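Local coordinates for hemolysin activator protein CdiB (Acinetobacter baumannii ACICU, PDB 6WIL) that probably exports the toxin partner of a contact-dependent growth inhibition system across the bacterial outer membrane, as a two-partner secretion transporter of the Omp85 superfamily, at residues L47-S52 and G96-H101; L371-L376 and T424-L429. All blocks are in the same frame, centred on the assembly; numbering follows the deposited sequence.

How the interactions relate
The two contacts belong to different parts of one chain, with centres about 42 Å apart and nearest atoms about 24 Å apart. Interaction 1 is partly buried and lies far out from the barrel, where the loop 47-52 crosses the start of helix 97-113, which lies in the ShlB-type POTRA range. Interaction 2 is a surface contact in the barrel wall, between strands 374-386 and 414-429. No helix or strand is common to both. Their chemistry follows from their places: a carboxylate and a hydroxyl fasten an irregular segment to a helix end in the first, whereas in the second backbone amides and carbonyls pair two neighbouring strands.

Interaction 1: L47-S52 and G96-H101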
loop_
_atom_site.group_PDB
_atom_site.type_symbol
_atom_site.label_atom_id
_atom_site.label_comp_id
_atom_site.label_asym_id
_atom_site.label_seq_id
_atom_site.Cartn_x
_atom_site.Cartn_y
_atom_site.Cartn_z
ATOM N N LEU A 47 32.966 19.891 -11.811
ATOM C CA LEU A 47 33.961 18.893 -11.444
ATOM C C LEU A 47 35.371 19.284 -11.860
ATOM O O LEU A 47 36.327 18.963 -11.147
ATOM C CB LEU A 47 33.611 17.541 -12.075
ATOM C CG LEU A 47 32.164 17.072 -11.880
ATOM C CD1 LEU A 47 31.864 15.868 -12.761
ATOM C CD2 LEU A 47 31.896 16.754 -10.418
ATOM N N VAL A 48 35.513 19.980 -12.984
ATOM C CA VAL A 48 36.815 20.380 -13.506
ATOM C C VAL A 48 37.142 21.781 -13.007
ATOM O O VAL A 48 36.325 22.701 -13.125
ATOM C CB VAL A 48 36.826 20.328 -15.042
ATOM C CG1 VAL A 48 38.186 20.745 -15.588
ATOM C CG2 VAL A 48 36.454 18.939 -15.525
ATOM N N VAL A 49 38.339 21.942 -12.445
ATOM C CA VAL A 49 38.842 23.233 -11.996
ATOM C C VAL A 49 40.195 23.479 -12.658
ATOM O O VAL A 49 40.781 22.587 -13.272
ATOM C CB VAL A 49 38.958 23.314 -10.459
ATOM C CG1 VAL A 49 37.584 23.211 -9.812
ATOM C CG2 VAL A 49 39.870 22.216 -9.937
ATOM N N GLU A 50 40.684 24.715 -12.533
ATOM C CA GLU A 50 41.978 25.094 -13.097
ATOM C C GLU A 50 43.088 24.712 -12.121
ATOM O O GLU A 50 43.062 25.124 -10.955
ATOM C CB GLU A 50 42.006 26.591 -13.397
ATOM N N GLU A 51 44.061 23.928 -12.591
ATOM C CA GLU A 51 45.015 23.258 -11.715
ATOM C C GLU A 51 46.441 23.424 -12.218
ATOM O O GLU A 51 46.683 23.710 -13.393
ATOM C CB GLU A 51 44.693 21.773 -11.597
ATOM C CG GLU A 51 43.218 21.502 -11.663
ATOM C CD GLU A 51 42.837 20.224 -10.985
ATOM O OE1 GLU A 51 42.186 19.387 -11.633
ATOM O OE2 GLU A 51 43.194 20.059 -9.803
ATOM N N SER A 52 47.394 23.200 -11.306
ATOM C CA SER A 52 48.788 23.529 -11.573
ATOM C C SER A 52 49.356 22.569 -12.624
ATOM O O SER A 52 49.638 23.020 -13.741
ATOM C CB SER A 52 49.590 23.549 -10.267
ATOM O OG SER A 52 48.814 24.076 -9.202
ATOM N N GLY A 96 43.651 18.020 -13.550
ATOM C CA GLY A 96 44.622 17.847 -12.497
ATOM C C GLY A 96 44.046 17.037 -11.346
ATOM O O GLY A 96 42.913 16.562 -11.386
ATOM N N THR A 97 44.856 16.922 -10.290
ATOM C CA THR A 97 44.529 16.006 -9.201
ATOM C C THR A 97 43.194 16.347 -8.546
ATOM O O THR A 97 42.430 15.448 -8.176
ATOM C CB THR A 97 45.644 16.000 -8.150
ATOM O OG1 THR A 97 45.698 17.266 -7.481
ATOM C CG2 THR A 97 46.990 15.718 -8.799
ATOM N N GLN A 98 42.884 17.636 -8.401
ATOM C CA GLN A 98 41.650 17.998 -7.709
ATOM C C GLN A 98 40.419 17.699 -8.562
ATOM O O GLN A 98 39.406 17.221 -8.041
ATOM C CB GLN A 98 41.678 19.467 -7.286
ATOM C CG GLN A 98 40.408 19.918 -6.585
ATOM C CD GLN A 98 40.061 19.041 -5.392
ATOM O OE1 GLN A 98 40.930 18.691 -4.593
ATOM N NE2 GLN A 98 38.789 18.675 -5.274
ATOM N N SER A 99 40.477 17.966 -9.873
ATOM C CA SER A 99 39.344 17.628 -10.733
ATOM C C SER A 99 39.174 16.122 -10.849
ATOM O O SER A 99 38.045 15.622 -10.904
ATOM C CB SER A 99 39.508 18.231 -12.129
ATOM O OG SER A 99 39.651 19.637 -12.080
ATOM N N LEU A 100 40.285 15.386 -10.918
ATOM C CA LEU A 100 40.202 13.932 -10.977
ATOM C C LEU A 100 39.526 13.377 -9.729
ATOM O O LEU A 100 38.715 12.447 -9.813
ATOM C CB LEU A 100 41.598 13.335 -11.157
ATOM C CG LEU A 100 41.695 11.810 -11.234
ATOM C CD1 LEU A 100 40.820 11.268 -12.351
ATOM C CD2 LEU A 100 43.140 11.376 -11.425
ATOM N N HIS A 101 39.830 13.954 -8.564
ATOM C CA HIS A 101 39.166 13.540 -7.334
ATOM C C HIS A 101 37.668 13.815 -7.397
ATOM O O HIS A 101 36.860 13.017 -6.906
ATOM C CB HIS A 101 39.796 14.252 -6.137
ATOM C CG HIS A 101 39.244 13.820 -4.815
ATOM N ND1 HIS A 101 38.944 12.506 -4.526
ATOM C CD2 HIS A 101 38.944 14.527 -3.699
ATOM C CE1 HIS A 101 38.482 12.423 -3.291
ATOM N NE2 HIS A 101 38.472 13.635 -2.768
#
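The carboxylate of E51 lies across the first turn of helix 97-113, its side chain at about a right angle to that of Q98. Beyond CG the glutamate chain is extended, which carries the carboxylate up to the backbone amides just after G96, the N-cap residue. E51 OE2 takes the backbone N-H of Q98 on its syn side, with Q98 N 2.8 Å from E51 OE2. E51 OE1 accepts twice from S99, and both donors come from the same face of the carboxylate plane: the S99 amide N at 2.8 Å from OE1, tilted from the plane, and S99 OG at 2.6 Å from OE1, well above it. A weak bond from G96 N adds to the grip on OE1.

In S99, OG is anti to the carbonyl carbon (chi1 -58°), beside its own backbone N and within reach of both V49 N and E51. While donating to E51 it accepts the V49 amide, V49 N to S99 OG 2.7 Å and nearly straight at 170°. V49 CG2 comes alongside, 3.4 Å from S99 OG, and also reaches Q98 CG. At the start of the segment, the backbone N-H groups of L47 and V48 both bond to Q88 OE1.

Amide donors at a helix N-terminus, together with a hydroxyl, would probably stabilise the charged form of the E51 carboxylate, and that charge may in turn offset the positive end of the helix dipole.

Interaction 2: L371-L376 and T424-L429; sequences LGNAVL and TTPFLL
T425 turns its hydroxyl anti to the amide nitrogen (chi1 -176°), which sets OG1 beside its own carbonyl carbon, where it meets A374 and the next residue along. T425 OG1 lies 3.8 Å from A374 CB and donates to P426 O at 3.1 Å, the donor tilted from the carbonyl plane. Across from P426, N373 lies at the corner of a type II' turn running from L371 to A374, with G372 taking the positive phi. N373 CB touches the P426 ring at CG, 3.7 Å away, and P426 CD rests 3.5 Å from N373 O. Proline has no amide hydrogen to offer to N373 O, so the turn and the strand meet here through contacts of the ring carbons.

Two residues along, beyond A374 and T425, V375 and T424 form an antiparallel hydrogen-bonded pair with their side chains on the same face of the sheet. V375 N gives to T424 O at 2.9 Å, and T424 N returns a bond to V375 O, also 2.9 Å. T424 O is approached by A374 CA as well, at 3.2 Å, in a CA-H...O contact. T424 also packs on Q435 and R437 of the following strand, and V375 on R368 and Y370 of the preceding one.

The tight turn joins strand 349-371 to 374-386, whose start pairs with the end of 414-429, the next strand in the chain. This is the up-and-down wiring of the 16-stranded outer-membrane barrel of two-partner secretion transporters, and as in relatives such short turns are probably at the periplasmic rim.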
loop_
_atom_site.group_PDB
_atom_site.type_symbol
_atom_site.label_atom_id
_atom_site.label_comp_id
_atom_site.label_asym_id
_atom_site.label_seq_id
_atom_site.Cartn_x
_atom_site.Cartn_y
_atom_site.Cartn_z
ATOM N N LEU A 371 8.608 11.846 2.346
ATOM C CA LEU A 371 9.378 13.079 2.447
ATOM C C LEU A 371 9.327 13.528 3.896
ATOM O O LEU A 371 8.247 13.825 4.416
ATOM C CB LEU A 371 8.834 14.165 1.513
ATOM C CG LEU A 371 9.788 15.341 1.274
ATOM C CD1 LEU A 371 11.151 14.841 0.806
ATOM C CD2 LEU A 371 9.201 16.319 0.268
ATOM N N GLY A 372 10.487 13.559 4.547
ATOM C CA GLY A 372 10.511 13.824 5.974
ATOM C C GLY A 372 9.758 12.738 6.716
ATOM O O GLY A 372 10.038 11.543 6.570
ATOM N N ASN A 373 8.783 13.151 7.522
ATOM C CA ASN A 373 7.895 12.228 8.212
ATOM C C ASN A 373 6.541 12.109 7.526
ATOM O O ASN A 373 5.614 11.525 8.099
ATOM C CB ASN A 373 7.707 12.661 9.667
ATOM C CG ASN A 373 9.018 12.998 10.346
ATOM O OD1 ASN A 373 9.192 14.098 10.871
ATOM N ND2 ASN A 373 9.951 12.052 10.336
ATOM N N ALA A 374 6.403 12.657 6.320
ATOM C CA ALA A 374 5.150 12.599 5.584
ATOM C C ALA A 374 5.135 11.389 4.660
ATOM O O ALA A 374 6.161 11.021 4.079
ATOM C CB ALA A 374 4.935 13.878 4.776
ATOM N N VAL A 375 3.965 10.772 4.533
ATOM C CA VAL A 375 3.768 9.606 3.681
ATOM C C VAL A 375 2.686 9.938 2.665
ATOM O O VAL A 375 1.622 10.452 3.030
ATOM C CB VAL A 375 3.386 8.358 4.499
ATOM C CG1 VAL A 375 3.407 7.118 3.617
ATOM C CG2 VAL A 375 4.321 8.191 5.689
ATOM N N LEU A 376 2.961 9.652 1.395
ATOM C CA LEU A 376 1.986 9.817 0.324
ATOM C C LEU A 376 1.900 8.514 -0.452
ATOM O O LEU A 376 2.919 8.011 -0.936
ATOM C CB LEU A 376 2.370 10.968 -0.611
ATOM C CG LEU A 376 1.459 11.143 -1.829
ATOM C CD1 LEU A 376 0.142 11.788 -1.429
ATOM C CD2 LEU A 376 2.148 11.944 -2.927
ATOM N N THR A 424 -0.420 11.629 4.793
ATOM C CA THR A 424 -0.280 11.734 6.237
ATOM C C THR A 424 0.972 12.536 6.551
ATOM O O THR A 424 2.015 12.335 5.925
ATOM C CB THR A 424 -0.188 10.343 6.892
ATOM O OG1 THR A 424 -1.490 9.756 6.958
ATOM C CG2 THR A 424 0.392 10.426 8.294
ATOM N N THR A 425 0.865 13.451 7.511
ATOM C CA THR A 425 2.038 14.155 8.004
ATOM C C THR A 425 1.785 14.604 9.431
ATOM O O THR A 425 0.640 14.905 9.794
ATOM C CB THR A 425 2.398 15.369 7.132
ATOM O OG1 THR A 425 3.612 15.959 7.613
ATOM C CG2 THR A 425 1.291 16.408 7.167
ATOM N N PRO A 426 2.815 14.621 10.269
ATOM C CA PRO A 426 2.710 15.309 11.555
ATOM C C PRO A 426 2.962 16.800 11.391
ATOM O O PRO A 426 3.556 17.256 10.414
ATOM C CB PRO A 426 3.811 14.652 12.394
ATOM C CG PRO A 426 4.838 14.257 11.389
ATOM C CD PRO A 426 4.073 13.865 10.147
ATOM N N PHE A 427 2.489 17.560 12.374
ATOM C CA PHE A 427 2.698 19.002 12.378
ATOM C C PHE A 427 2.397 19.529 13.770
ATOM O O PHE A 427 1.736 18.869 14.577
ATOM C CB PHE A 427 1.829 19.709 11.326
ATOM C CG PHE A 427 0.353 19.668 11.620
ATOM C CD1 PHE A 427 -0.390 18.524 11.368
ATOM C CD2 PHE A 427 -0.293 20.779 12.137
ATOM C CE1 PHE A 427 -1.746 18.488 11.636
ATOM C CE2 PHE A 427 -1.650 20.749 12.406
ATOM C CZ PHE A 427 -2.378 19.600 12.154
ATOM N N LEU A 428 2.896 20.732 14.042
ATOM C CA LEU A 428 2.651 21.402 15.310
ATOM C C LEU A 428 1.377 22.234 15.215
ATOM O O LEU A 428 1.171 22.955 14.234
ATOM C CB LEU A 428 3.839 22.284 15.690
ATOM C CG LEU A 428 5.016 21.563 16.349
ATOM C CD1 LEU A 428 6.216 22.491 16.479
ATOM C CD2 LEU A 428 4.598 21.034 17.710
ATOM N N LEU A 429 0.528 22.127 16.236
ATOM C CA LEU A 429 -0.733 22.860 16.297
ATOM C C LEU A 429 -0.884 23.429 17.699
ATOM O O LEU A 429 -1.070 22.671 18.657
ATOM C CB LEU A 429 -1.918 21.960 15.949
ATOM C CG LEU A 429 -3.286 22.616 16.152
ATOM C CD1 LEU A 429 -3.580 23.610 15.033
ATOM C CD2 LEU A 429 -4.385 21.575 16.264
#